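PDB 3MPP: botulinum neurotoxin type G from Clostridium botulinum, which binds the neuronal cell surface through its receptor-binding domain and helps deliver a zinc protease light chain into the host cytosol. Local coordinates for residues A[124-128]-A[165-170]; A[69-73]-A[216-221]; A[304-310]-A[348-354]; A[281-285]-A[313-317]. The protein carries 4 engineered substitutions. All coordinates share one frame; numbering follows the deposited sequence. Where two conformers were deposited one is given.

Contact 1. Residues A[124-128]-A[165-170]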
loop_
_atom_site.group_PDB
_atom_site.type_symbol
_atom_site.label_atom_id
_atom_site.label_comp_id
_atom_site.label_asym_id
_atom_site.label_seq_id
_atom_site.Cartn_x
_atom_site.Cartn_y
_atom_site.Cartn_z
ATOM N N LYS A 124 5.331 14.621 25.835
ATOM C CA LYS A 124 4.087 14.964 25.167
ATOM C C LYS A 124 4.062 14.298 23.789
ATOM O O LYS A 124 5.061 14.297 23.056
ATOM C CB LYS A 124 3.928 16.479 25.048
ATOM C CG LYS A 124 2.565 16.927 24.537
ATOM C CD LYS A 124 2.377 18.440 24.681
ATOM C CE LYS A 124 1.996 18.844 26.104
ATOM N NZ LYS A 124 3.094 18.656 27.099
ATOM N N SER A 125 2.917 13.725 23.443
ATOM C CA SER A 125 2.810 12.955 22.222
ATOM C C SER A 125 1.726 13.468 21.295
ATOM O O SER A 125 0.760 14.087 21.726
ATOM C CB SER A 125 2.531 11.495 22.555
ATOM O OG SER A 125 3.599 10.939 23.295
ATOM N N ILE A 126 1.907 13.185 20.011
ATOM C CA ILE A 126 0.893 13.410 19.005
ATOM C C ILE A 126 0.820 12.102 18.225
ATOM O O ILE A 126 1.814 11.389 18.142
ATOM C CB ILE A 126 1.283 14.584 18.091
ATOM C CG1 ILE A 126 0.209 14.834 17.035
ATOM C CG2 ILE A 126 2.632 14.331 17.442
ATOM C CD1 ILE A 126 0.454 16.086 16.220
ATOM N N PHE A 127 -0.344 11.774 17.669
ATOM C CA PHE A 127 -0.516 10.483 17.022
ATOM C C PHE A 127 -1.493 10.531 15.850
ATOM O O PHE A 127 -2.290 11.469 15.720
ATOM C CB PHE A 127 -0.988 9.443 18.047
ATOM C CG PHE A 127 -2.363 9.707 18.587
ATOM C CD1 PHE A 127 -3.485 9.271 17.892
ATOM C CD2 PHE A 127 -2.538 10.401 19.777
ATOM C CE1 PHE A 127 -4.753 9.508 18.374
ATOM C CE2 PHE A 127 -3.807 10.641 20.268
ATOM C CZ PHE A 127 -4.920 10.197 19.564
ATOM N N PHE A 128 -1.407 9.517 14.995
ATOM C CA PHE A 128 -2.398 9.276 13.958
ATOM C C PHE A 128 -3.038 7.917 14.224
ATOM O O PHE A 128 -2.330 6.933 14.434
ATOM C CB PHE A 128 -1.747 9.295 12.567
ATOM C CG PHE A 128 -2.653 8.824 11.458
ATOM C CD1 PHE A 128 -3.758 9.576 11.074
ATOM C CD2 PHE A 128 -2.387 7.640 10.774
ATOM C CE1 PHE A 128 -4.590 9.148 10.039
ATOM C CE2 PHE A 128 -3.215 7.211 9.752
ATOM C CZ PHE A 128 -4.323 7.970 9.381
ATOM N N LYS A 165 -2.689 15.667 9.080
ATOM C CA LYS A 165 -3.700 14.950 9.861
ATOM C C LYS A 165 -3.811 15.484 11.294
ATOM O O LYS A 165 -4.884 15.458 11.899
ATOM C CB LYS A 165 -3.403 13.449 9.899
ATOM C CG LYS A 165 -3.344 12.759 8.527
ATOM C CD LYS A 165 -4.678 12.795 7.828
ATOM C CE LYS A 165 -4.613 12.026 6.511
ATOM N NZ LYS A 165 -5.866 12.183 5.720
ATOM N N LYS A 166 -2.695 15.942 11.842
ATOM C CA LYS A 166 -2.703 16.530 13.176
ATOM C C LYS A 166 -1.606 17.564 13.350
ATOM O O LYS A 166 -0.591 17.534 12.659
ATOM C CB LYS A 166 -2.616 15.453 14.258
ATOM C CG LYS A 166 -3.969 14.896 14.629
ATOM C CD LYS A 166 -3.920 14.021 15.845
ATOM C CE LYS A 166 -5.235 13.290 16.010
ATOM N NZ LYS A 166 -5.118 12.217 17.025
ATOM N N SER A 167 -1.822 18.488 14.277
ATOM C CA SER A 167 -0.876 19.563 14.507
ATOM C C SER A 167 -1.157 20.195 15.863
ATOM O O SER A 167 -2.196 20.826 16.052
ATOM C CB SER A 167 -0.989 20.601 13.391
ATOM O OG SER A 167 -0.171 21.726 13.653
ATOM N N GLU A 168 -0.235 20.017 16.808
ATOM C CA GLU A 168 -0.439 20.504 18.172
ATOM C C GLU A 168 0.805 21.137 18.791
ATOM O O GLU A 168 1.928 20.906 18.341
ATOM C CB GLU A 168 -0.905 19.359 19.076
ATOM C CG GLU A 168 -2.012 18.499 18.492
ATOM C CD GLU A 168 -2.183 17.192 19.249
ATOM O OE1 GLU A 168 -2.798 16.260 18.692
ATOM O OE2 GLU A 168 -1.695 17.098 20.399
ATOM N N LYS A 169 0.589 21.939 19.834
ATOM C CA LYS A 169 1.671 22.387 20.707
ATOM C C LYS A 169 1.614 21.559 21.991
ATOM O O LYS A 169 0.611 20.895 22.253
ATOM C CB LYS A 169 1.544 23.881 21.016
ATOM C CG LYS A 169 0.274 24.275 21.747
ATOM C CD LYS A 169 -0.717 24.938 20.805
ATOM C CE LYS A 169 -0.166 26.254 20.275
ATOM N NZ LYS A 169 -1.172 27.007 19.478
ATOM N N ILE A 170 2.670 21.596 22.801
ATOM C CA ILE A 170 3.835 22.440 22.561
ATOM C C ILE A 170 5.047 21.632 22.110
ATOM O O ILE A 170 6.181 21.957 22.458
ATOM C CB ILE A 170 4.202 23.260 23.820
ATOM C CG1 ILE A 170 3.905 22.462 25.090
ATOM C CG2 ILE A 170 3.431 24.574 23.852
ATOM C CD1 ILE A 170 4.720 21.198 25.236
HETATM O O HOH W 1 -2.658 13.622 18.903
#
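Phe127 has its ring carbon CG between the backbone N and the carbonyl carbon (chi1 66°). The Lys166 chain, extended beyond CG, carries NZ across to one face of the ring. Lys166 NZ lies 3.4 Å from the centroid of the Phe127 ring and 27° off its normal, a cation-pi contact. NZ also gives a weak hydrogen bond to Phe127 O. A water joins the group: it accepts from Phe127 N and, weakly, from Lys166 NZ, and donates to Glu168 OE1 at 2.7 Å. Next to it along the strand, Ile126 CD1 packs on Lys166 CB at 3.7 Å. Phe128 CD1 lies 4.1 Å from Lys165 CB. A classic beta bulge opposite Ile158 lets neighbouring Lys165 and Lys166 both point CB at segment 124-128. The strands run antiparallel at 169°, with axes 7.3 Å apart and no backbone bond between them. They belong to two different sheets of the lectin-like N-RBD, and 123-129 is an outermost strand of its sheet. Arg111 makes a further cation-pi contact with Phe127. The ring, the carbonyl and the carboxylate of Glu168 would probably favour the charged form of Lys166, Glu168 acting through the water.

Contact 2. Residues A[69-73]-A[216-221]. Engineered in segment 216-221: Arg216 (natural residue Leu), Lys218 (natural residue Trp).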
loop_
_atom_site.group_PDB
_atom_site.type_symbol
_atom_site.label_atom_id
_atom_site.label_comp_id
_atom_site.label_asym_id
_atom_site.label_seq_id
_atom_site.Cartn_x
_atom_site.Cartn_y
_atom_site.Cartn_z
ATOM N N ILE A 69 10.792 14.446 10.080
ATOM C CA ILE A 69 11.060 13.031 9.893
ATOM C C ILE A 69 10.078 12.512 8.853
ATOM O O ILE A 69 8.882 12.805 8.933
ATOM C CB ILE A 69 10.819 12.242 11.186
ATOM C CG1 ILE A 69 11.720 12.754 12.306
ATOM C CG2 ILE A 69 11.048 10.749 10.954
ATOM C CD1 ILE A 69 13.189 12.684 11.976
ATOM N N ASN A 70 10.582 11.748 7.887
ATOM C CA ASN A 70 9.743 11.180 6.828
ATOM C C ASN A 70 10.153 9.743 6.555
ATOM O O ASN A 70 11.342 9.429 6.452
ATOM C CB ASN A 70 9.837 12.033 5.551
ATOM C CG ASN A 70 9.194 11.366 4.324
ATOM O OD1 ASN A 70 7.994 11.048 4.306
ATOM N ND2 ASN A 70 9.994 11.182 3.282
ATOM N N PHE A 71 9.162 8.864 6.483
ATOM C CA PHE A 71 9.385 7.481 6.108
ATOM C C PHE A 71 8.034 6.843 5.815
ATOM O O PHE A 71 6.986 7.394 6.163
ATOM C CB PHE A 71 10.117 6.707 7.213
ATOM C CG PHE A 71 9.348 6.607 8.495
ATOM C CD1 PHE A 71 8.544 5.506 8.752
ATOM C CD2 PHE A 71 9.429 7.607 9.446
ATOM C CE1 PHE A 71 7.821 5.412 9.936
ATOM C CE2 PHE A 71 8.718 7.520 10.627
ATOM C CZ PHE A 71 7.906 6.416 10.871
ATOM N N TRP A 72 8.067 5.693 5.157
ATOM C CA TRP A 72 6.848 4.938 4.902
ATOM C C TRP A 72 6.926 3.715 5.787
ATOM O O TRP A 72 8.024 3.237 6.086
ATOM C CB TRP A 72 6.775 4.509 3.442
ATOM C CG TRP A 72 6.657 5.628 2.452
ATOM C CD1 TRP A 72 7.505 6.698 2.299
ATOM C CD2 TRP A 72 5.653 5.763 1.438
ATOM N NE1 TRP A 72 7.075 7.496 1.261
ATOM C CE2 TRP A 72 5.939 6.942 0.717
ATOM C CE3 TRP A 72 4.527 5.009 1.082
ATOM C CZ2 TRP A 72 5.143 7.380 -0.345
ATOM C CZ3 TRP A 72 3.742 5.444 0.014
ATOM C CH2 TRP A 72 4.054 6.618 -0.681
ATOM N N VAL A 73 5.770 3.220 6.214
ATOM C CA VAL A 73 5.716 2.077 7.112
ATOM C C VAL A 73 4.652 1.082 6.633
ATOM O O VAL A 73 3.652 1.483 6.035
ATOM C CB VAL A 73 5.422 2.538 8.568
ATOM C CG1 VAL A 73 4.042 3.180 8.663
ATOM C CG2 VAL A 73 5.552 1.384 9.548
ATOM N N ARG A 216 6.907 15.957 -1.942
ATOM C CA ARG A 216 7.796 14.839 -1.638
ATOM C C ARG A 216 7.030 13.519 -1.672
ATOM O O ARG A 216 7.592 12.468 -1.978
ATOM C CB ARG A 216 8.468 15.037 -0.281
ATOM C CG ARG A 216 9.782 14.296 -0.135
ATOM C CD ARG A 216 10.645 14.929 0.940
ATOM N NE ARG A 216 10.810 16.368 0.728
ATOM C CZ ARG A 216 11.710 16.910 -0.090
ATOM N NH1 ARG A 216 12.534 16.135 -0.785
ATOM N NH2 ARG A 216 11.786 18.227 -0.217
ATOM N N TYR A 217 5.742 13.586 -1.364
ATOM C CA TYR A 217 4.884 12.412 -1.414
ATOM C C TYR A 217 4.697 11.956 -2.858
ATOM O O TYR A 217 4.887 10.781 -3.179
ATOM C CB TYR A 217 3.532 12.725 -0.779
ATOM C CG TYR A 217 2.511 11.618 -0.924
ATOM C CD1 TYR A 217 2.643 10.431 -0.223
ATOM C CD2 TYR A 217 1.411 11.767 -1.754
ATOM C CE1 TYR A 217 1.704 9.416 -0.352
ATOM C CE2 TYR A 217 0.469 10.762 -1.884
ATOM C CZ TYR A 217 0.621 9.593 -1.176
ATOM O OH TYR A 217 -0.313 8.591 -1.305
ATOM N N LYS A 218 4.328 12.891 -3.729
ATOM C CA LYS A 218 4.099 12.561 -5.130
ATOM C C LYS A 218 5.365 11.985 -5.751
ATOM O O LYS A 218 5.311 11.017 -6.509
ATOM C CB LYS A 218 3.595 13.779 -5.909
ATOM C CG LYS A 218 2.258 14.296 -5.408
ATOM C CD LYS A 218 1.596 15.259 -6.386
ATOM C CE LYS A 218 2.128 16.670 -6.227
ATOM N NZ LYS A 218 1.315 17.666 -6.981
ATOM N N ILE A 219 6.504 12.575 -5.412
ATOM C CA ILE A 219 7.793 12.075 -5.871
ATOM C C ILE A 219 8.078 10.663 -5.353
ATOM O O ILE A 219 8.476 9.785 -6.118
ATOM C CB ILE A 219 8.952 13.015 -5.468
ATOM C CG1 ILE A 219 9.163 14.109 -6.523
ATOM C CG2 ILE A 219 10.244 12.230 -5.296
ATOM C CD1 ILE A 219 8.046 15.133 -6.612
ATOM N N GLN A 220 7.876 10.443 -4.057
ATOM C CA GLN A 220 8.183 9.141 -3.471
ATOM C C GLN A 220 7.194 8.048 -3.878
ATOM O O GLN A 220 7.388 6.876 -3.547
ATOM C CB GLN A 220 8.310 9.233 -1.945
ATOM C CG GLN A 220 9.574 9.966 -1.484
ATOM C CD GLN A 220 9.704 10.043 0.029
ATOM O OE1 GLN A 220 8.737 9.828 0.763
ATOM N NE2 GLN A 220 10.906 10.359 0.502
ATOM N N SER A 221 6.146 8.425 -4.607
ATOM C CA SER A 221 5.160 7.451 -5.072
ATOM C C SER A 221 5.564 6.848 -6.414
ATOM O O SER A 221 4.759 6.783 -7.343
ATOM C CB SER A 221 3.770 8.088 -5.173
ATOM O OG SER A 221 3.277 8.417 -3.893
#
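Trp72 donates its indole N-H to Gln220. The bond from Trp72 NE1 to Gln220 OE1 is 2.9 Å long, with an angle of 163° at the hydrogen. OE1 lies in the plane of the indole, while NE1 stands above the amide plane. Gln220 gets there with CG anti to its carbonyl carbon (chi1 -71°) and an extended chain. The far end of the indole meets the helix too. Trp72 CH2 is 3.7 Å from Tyr217 CE1. The ring planes are 11° apart but offset, so the rings barely overlap. Ser221 OG sits at the indole edge, 3.8 Å from Trp72 CH2, and over the centre of one face of Tyr217. Its position is set by a bond from Ser221 OG to Tyr217 O of 2.9 Å. Asn70 brings its amide up to that of Gln220 from the opposite direction. The engineered Arg216 lies at the margin of the contact.

Further out, Lys199 makes a cation-pi contact with Trp72, and Trp143 and Tyr361 also touch its side chain. Tyr217 rests on Asn161 and Thr359. The contact therefore packs helix 210-220, which follows the N-RBD, against strand 67-74 of that subdomain. The indole N-H is buried but satisfied. The hydrogen bond to Gln220, with the packing at the far ring, should limit rotation of the tryptophan.

Contact 3. Residues A[304-310]-A[348-354]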
loop_
_atom_site.group_PDB
_atom_site.type_symbol
_atom_site.label_atom_id
_atom_site.label_comp_id
_atom_site.label_asym_id
_atom_site.label_seq_id
_atom_site.Cartn_x
_atom_site.Cartn_y
_atom_site.Cartn_z
ATOM N N GLU A 304 3.543 0.196 -16.552
ATOM C CA GLU A 304 2.455 0.900 -17.196
ATOM C C GLU A 304 2.561 0.740 -18.708
ATOM O O GLU A 304 3.635 0.919 -19.293
ATOM C CB GLU A 304 2.494 2.376 -16.793
ATOM C CG GLU A 304 1.128 3.012 -16.623
ATOM C CD GLU A 304 0.593 3.625 -17.905
ATOM O OE1 GLU A 304 1.285 3.537 -18.946
ATOM O OE2 GLU A 304 -0.519 4.201 -17.866
ATOM N N GLY A 305 1.453 0.365 -19.336
ATOM C CA GLY A 305 1.417 0.204 -20.779
ATOM C C GLY A 305 1.824 -1.163 -21.315
ATOM O O GLY A 305 1.686 -1.416 -22.512
ATOM N N ASP A 306 2.336 -2.044 -20.452
ATOM C CA ASP A 306 2.711 -3.400 -20.888
ATOM C C ASP A 306 1.509 -4.094 -21.521
ATOM O O ASP A 306 0.374 -3.854 -21.113
ATOM C CB ASP A 306 3.162 -4.265 -19.704
ATOM C CG ASP A 306 4.630 -4.060 -19.339
ATOM O OD1 ASP A 306 5.311 -3.277 -20.024
ATOM O OD2 ASP A 306 5.094 -4.679 -18.353
ATOM N N TYR A 307 1.780 -4.969 -22.491
ATOM C CA TYR A 307 0.769 -5.851 -23.064
ATOM C C TYR A 307 0.731 -7.185 -22.307
ATOM O O TYR A 307 1.761 -7.847 -22.144
ATOM C CB TYR A 307 1.046 -6.066 -24.547
ATOM C CG TYR A 307 0.834 -4.807 -25.361
ATOM C CD1 TYR A 307 -0.426 -4.462 -25.819
ATOM C CD2 TYR A 307 1.894 -3.961 -25.659
ATOM C CE1 TYR A 307 -0.629 -3.311 -26.559
ATOM C CE2 TYR A 307 1.700 -2.807 -26.399
ATOM C CZ TYR A 307 0.435 -2.491 -26.846
ATOM O OH TYR A 307 0.228 -1.346 -27.579
ATOM N N ILE A 308 -0.448 -7.566 -21.824
ATOM C CA ILE A 308 -0.537 -8.685 -20.900
ATOM C C ILE A 308 -1.729 -9.561 -21.211
ATOM O O ILE A 308 -2.642 -9.150 -21.945
ATOM C CB ILE A 308 -0.700 -8.194 -19.434
ATOM C CG1 ILE A 308 -2.093 -7.567 -19.256
ATOM C CG2 ILE A 308 0.404 -7.193 -19.086
ATOM C CD1 ILE A 308 -2.721 -7.803 -17.929
ATOM N N TYR A 309 -1.698 -10.782 -20.683
ATOM C CA TYR A 309 -2.909 -11.592 -20.576
ATOM C C TYR A 309 -3.293 -11.730 -19.118
ATOM O O TYR A 309 -2.429 -11.713 -18.240
ATOM C CB TYR A 309 -2.689 -13.017 -21.101
ATOM C CG TYR A 309 -2.112 -13.133 -22.475
ATOM C CD1 TYR A 309 -2.788 -12.633 -23.578
ATOM C CD2 TYR A 309 -0.906 -13.795 -22.685
ATOM C CE1 TYR A 309 -2.271 -12.777 -24.865
ATOM C CE2 TYR A 309 -0.379 -13.943 -23.974
ATOM C CZ TYR A 309 -1.070 -13.424 -25.054
ATOM O OH TYR A 309 -0.565 -13.548 -26.332
ATOM N N LEU A 310 -4.582 -11.933 -18.862
ATOM C CA LEU A 310 -5.014 -12.268 -17.512
ATOM C C LEU A 310 -5.452 -13.735 -17.502
ATOM O O LEU A 310 -6.519 -14.063 -18.019
ATOM C CB LEU A 310 -6.156 -11.338 -17.059
ATOM C CG LEU A 310 -5.773 -9.878 -16.745
ATOM C CD1 LEU A 310 -6.998 -9.013 -16.374
ATOM C CD2 LEU A 310 -4.742 -9.835 -15.595
ATOM N N ASP A 348 -7.542 -11.514 -26.357
ATOM C CA ASP A 348 -7.050 -11.605 -24.982
ATOM C C ASP A 348 -5.915 -10.648 -24.641
ATOM O O ASP A 348 -5.487 -10.574 -23.492
ATOM C CB ASP A 348 -6.639 -13.038 -24.637
ATOM C CG ASP A 348 -5.530 -13.573 -25.554
ATOM O OD1 ASP A 348 -5.188 -12.921 -26.561
ATOM O OD2 ASP A 348 -5.009 -14.658 -25.266
ATOM N N VAL A 349 -5.451 -9.897 -25.624
ATOM C CA VAL A 349 -4.349 -8.962 -25.396
ATOM C C VAL A 349 -4.831 -7.646 -24.743
ATOM O O VAL A 349 -5.592 -6.860 -25.335
ATOM C CB VAL A 349 -3.595 -8.677 -26.698
ATOM C CG1 VAL A 349 -2.462 -7.696 -26.437
ATOM C CG2 VAL A 349 -3.073 -10.001 -27.304
ATOM N N LEU A 350 -4.392 -7.435 -23.506
ATOM C CA LEU A 350 -4.817 -6.297 -22.708
ATOM C C LEU A 350 -3.636 -5.392 -22.381
ATOM O O LEU A 350 -2.478 -5.758 -22.583
ATOM C CB LEU A 350 -5.409 -6.783 -21.382
ATOM C CG LEU A 350 -6.438 -7.902 -21.478
ATOM C CD1 LEU A 350 -6.859 -8.366 -20.069
ATOM C CD2 LEU A 350 -7.622 -7.424 -22.311
ATOM N N GLN A 351 -3.945 -4.214 -21.847
ATOM C CA GLN A 351 -2.919 -3.273 -21.412
ATOM C C GLN A 351 -3.302 -2.704 -20.055
ATOM O O GLN A 351 -4.430 -2.236 -19.863
ATOM C CB GLN A 351 -2.763 -2.139 -22.423
ATOM C CG GLN A 351 -2.427 -2.595 -23.827
ATOM C CD GLN A 351 -2.631 -1.495 -24.854
ATOM O OE1 GLN A 351 -2.118 -0.389 -24.703
ATOM N NE2 GLN A 351 -3.383 -1.797 -25.909
ATOM N N ILE A 352 -2.372 -2.766 -19.104
ATOM C CA ILE A 352 -2.601 -2.204 -17.780
ATOM C C ILE A 352 -2.090 -0.769 -17.767
ATOM O O ILE A 352 -0.993 -0.477 -18.247
ATOM C CB ILE A 352 -1.936 -3.032 -16.661
ATOM C CG1 ILE A 352 -2.383 -4.489 -16.732
ATOM C CG2 ILE A 352 -2.319 -2.499 -15.295
ATOM C CD1 ILE A 352 -2.085 -5.261 -15.454
ATOM N N LYS A 353 -2.899 0.128 -17.221
ATOM C CA LYS A 353 -2.617 1.546 -17.328
ATOM C C LYS A 353 -2.791 2.227 -15.970
ATOM O O LYS A 353 -3.364 1.662 -15.041
ATOM C CB LYS A 353 -3.569 2.192 -18.339
ATOM C CG LYS A 353 -3.652 1.520 -19.690
ATOM C CD LYS A 353 -2.459 1.832 -20.579
ATOM C CE LYS A 353 -2.444 3.273 -21.013
ATOM N NZ LYS A 353 -1.635 3.407 -22.263
ATOM N N LYS A 354 -2.294 3.452 -15.870
ATOM C CA LYS A 354 -2.583 4.303 -14.722
ATOM C C LYS A 354 -2.849 5.719 -15.230
ATOM O O LYS A 354 -1.947 6.562 -15.273
ATOM C CB LYS A 354 -1.415 4.309 -13.731
ATOM C CG LYS A 354 -1.865 4.509 -12.310
ATOM C CD LYS A 354 -0.732 4.993 -11.420
ATOM C CE LYS A 354 0.357 3.964 -11.277
ATOM N NZ LYS A 354 1.283 4.359 -10.179
HETATM O O HOH W 2 -3.319 -13.578 -28.281
HETATM O O HOH W 3 -6.369 -11.862 -21.134
#
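Leu350 O is gripped twice from segment 304-310. Ile308 N donates to it at 2.8 Å, and the CA-H of Tyr307 makes a second contact, Tyr307 CA to Leu350 O at 3.3 Å. Leu350 N returns a bond to Ile308 O, and Ile308 and Leu350 form an antiparallel hydrogen-bonded pair. Tyr307 and Gln351 form the next, non-hydrogen-bonded pair. Before the strand begins, Gly305 N bonds to Ile352 O at 2.8 Å, with the N-H nearly in line with the carbonyl. Glu304 bends at chi2 (-90°) and presents its carboxylate to the other backbone. Lys354 N meets Glu304 OE2 on the anti side at 2.8 Å, an almost straight bond of 171°.

On the Ile308 and Leu350 face, the packing is apolar. Ile308 CD1 meets Ile352 CG1 at 3.5 Å, crossing at about a right angle, and Leu310 CD1 meets Leu350 CD1 at 3.8 Å. Phe377 touches both leucines. Tyr309 passes Asp348 obliquely, and its CE1 is 3.8 Å from Val349 CG2. Arg321 forms a salt bridge with Asp348 and a cation-pi contact with Tyr309. A water bridges Leu310 N and Asp348 O where direct pairing has ended. The strand segments 307-310 and 350-353 cross at 107° while still paired. This pairing, with Ile308, Leu350 and their neighbours packed on one face, belongs to the beta-trefoil of the C-RBD.

Contact 4. Residues A[281-285]-A[313-317]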
loop_
_atom_site.group_PDB
_atom_site.type_symbol
_atom_site.label_atom_id
_atom_site.label_comp_id
_atom_site.label_asym_id
_atom_site.label_seq_id
_atom_site.Cartn_x
_atom_site.Cartn_y
_atom_site.Cartn_z
ATOM N N LEU A 281 -10.909 -13.648 -2.081
ATOM C CA LEU A 281 -12.194 -14.211 -2.513
ATOM C C LEU A 281 -12.299 -14.123 -4.027
ATOM O O LEU A 281 -11.758 -13.201 -4.618
ATOM C CB LEU A 281 -13.347 -13.406 -1.906
ATOM C CG LEU A 281 -13.497 -13.384 -0.380
ATOM C CD1 LEU A 281 -14.599 -12.397 0.013
ATOM C CD2 LEU A 281 -13.835 -14.792 0.107
ATOM N N GLY A 282 -12.998 -15.070 -4.648
ATOM C CA GLY A 282 -13.292 -14.983 -6.072
ATOM C C GLY A 282 -12.203 -15.460 -7.025
ATOM O O GLY A 282 -11.349 -16.266 -6.664
ATOM N N LEU A 283 -12.250 -14.955 -8.258
ATOM C CA LEU A 283 -11.297 -15.332 -9.296
ATOM C C LEU A 283 -9.882 -15.064 -8.837
ATOM O O LEU A 283 -9.596 -14.001 -8.304
ATOM C CB LEU A 283 -11.554 -14.531 -10.572
ATOM C CG LEU A 283 -12.973 -14.743 -11.126
ATOM C CD1 LEU A 283 -13.306 -13.740 -12.217
ATOM C CD2 LEU A 283 -13.091 -16.155 -11.626
ATOM N N ARG A 284 -9.001 -16.027 -9.074
ATOM C CA ARG A 284 -7.592 -15.826 -8.804
ATOM C C ARG A 284 -6.859 -15.673 -10.140
ATOM O O ARG A 284 -6.894 -16.567 -10.974
ATOM C CB ARG A 284 -7.053 -16.994 -7.990
ATOM C CG ARG A 284 -5.647 -16.765 -7.438
ATOM C CD ARG A 284 -5.292 -17.870 -6.479
ATOM N NE ARG A 284 -5.263 -19.173 -7.130
ATOM C CZ ARG A 284 -5.101 -20.327 -6.486
ATOM N NH1 ARG A 284 -4.942 -20.339 -5.166
ATOM N NH2 ARG A 284 -5.106 -21.466 -7.157
ATOM N N PHE A 285 -6.243 -14.515 -10.344
ATOM C CA PHE A 285 -5.638 -14.154 -11.618
ATOM C C PHE A 285 -4.136 -14.298 -11.579
ATOM O O PHE A 285 -3.512 -14.143 -10.526
ATOM C CB PHE A 285 -5.927 -12.678 -11.942
ATOM C CG PHE A 285 -7.375 -12.378 -12.210
ATOM C CD1 PHE A 285 -7.869 -12.400 -13.510
ATOM C CD2 PHE A 285 -8.236 -12.047 -11.169
ATOM C CE1 PHE A 285 -9.209 -12.120 -13.772
ATOM C CE2 PHE A 285 -9.584 -11.761 -11.417
ATOM C CZ PHE A 285 -10.064 -11.805 -12.731
ATOM N N ASP A 313 -6.586 -19.122 -12.593
ATOM C CA ASP A 313 -6.108 -20.477 -12.307
ATOM C C ASP A 313 -6.910 -21.199 -11.232
ATOM O O ASP A 313 -6.486 -22.247 -10.763
ATOM C CB ASP A 313 -4.616 -20.481 -11.932
ATOM C CG ASP A 313 -4.364 -19.927 -10.530
ATOM O OD1 ASP A 313 -5.307 -19.366 -9.934
ATOM O OD2 ASP A 313 -3.225 -20.051 -10.027
ATOM N N ASN A 314 -8.058 -20.655 -10.838
ATOM C CA ASN A 314 -8.878 -21.335 -9.834
ATOM C C ASN A 314 -10.308 -21.661 -10.284
ATOM O O ASN A 314 -11.200 -21.827 -9.464
ATOM C CB ASN A 314 -8.874 -20.573 -8.497
ATOM C CG ASN A 314 -9.673 -19.282 -8.550
ATOM O OD1 ASN A 314 -9.856 -18.693 -9.610
ATOM N ND2 ASN A 314 -10.142 -18.831 -7.391
ATOM N N ILE A 315 -10.526 -21.748 -11.585
ATOM C CA ILE A 315 -11.835 -22.157 -12.098
ATOM C C ILE A 315 -11.921 -23.667 -12.275
ATOM O O ILE A 315 -12.971 -24.278 -12.051
ATOM C CB ILE A 315 -12.156 -21.487 -13.435
ATOM C CG1 ILE A 315 -12.554 -20.026 -13.207
ATOM C CG2 ILE A 315 -13.292 -22.230 -14.144
ATOM C CD1 ILE A 315 -12.578 -19.200 -14.480
ATOM N N SER A 316 -10.814 -24.267 -12.689
ATOM C CA SER A 316 -10.750 -25.717 -12.823
ATOM C C SER A 316 -9.304 -26.121 -12.988
ATOM O O SER A 316 -8.409 -25.295 -12.809
ATOM C CB SER A 316 -11.564 -26.197 -14.017
ATOM O OG SER A 316 -10.867 -25.987 -15.232
ATOM N N ASP A 317 -9.091 -27.387 -13.337
ATOM C CA ASP A 317 -7.759 -27.930 -13.580
ATOM C C ASP A 317 -7.060 -27.247 -14.753
ATOM O O ASP A 317 -5.837 -27.114 -14.760
ATOM C CB ASP A 317 -7.827 -29.441 -13.841
ATOM C CG ASP A 317 -8.305 -30.227 -12.633
ATOM O OD1 ASP A 317 -8.399 -29.639 -11.532
ATOM O OD2 ASP A 317 -8.582 -31.441 -12.786
#
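Arg284 and Asn314 bring their CA atoms within 5.8 Å, and Asp313 N donates to Arg284 O at 3.0 Å. Asn314 ND2 gives a hydrogen bond to Gly282 O at 2.9 Å, and this acceptor lies close to the Asn314 amide plane. Asn314 OD1 accepts from Arg284 N at 2.9 Å, with that donor well above the plane. With CG between the backbone N and the carbonyl carbon (chi1 72°), the Asn314 amide faces segment 281-285. These loops lead into strand 285-289 and out of strand 307-312, neighbours in the beta-trefoil C-RBD. The Asp313 N to Arg284 O bond continues their antiparallel pairing past the strand ends, and the Asn314 amide adds to it. Arg284 bends at chi3 (62°) and forms a salt bridge: Arg284 NE meets Asp313 OD1 at 2.8 Å, on the syn side and in the guanidinium plane. The two flat groups are turned 68° apart. Gln239 holds OD2 of the same aspartate. Leu283 CD2 touches Ile315 CD1 at 4.2 Å, and both side chains rest on Tyr254.

From the N terminus, segment 69-73 opens contact 2. Contact 1 opens at 124-128 and closes at 165-170, nested inside the loop that 216-221 then closes. Contact 1 joins two sheets of the N-RBD, and contact 2 packs the helix that follows onto the same subdomain. Both reach one sheet. Contacts 3 and 4 come later, in the C-RBD. They cross: 281-285 opens contact 4, 304-310 opens contact 3, 313-317 closes contact 4 and 348-354 closes contact 3. Contact 3 pairs strands 307-312 and 346-353, and contact 4 ties the loop before strand 285-289 to the loop after 307-312. They touch where Leu310 CB packs on Phe285 CD1 at 4.1 Å.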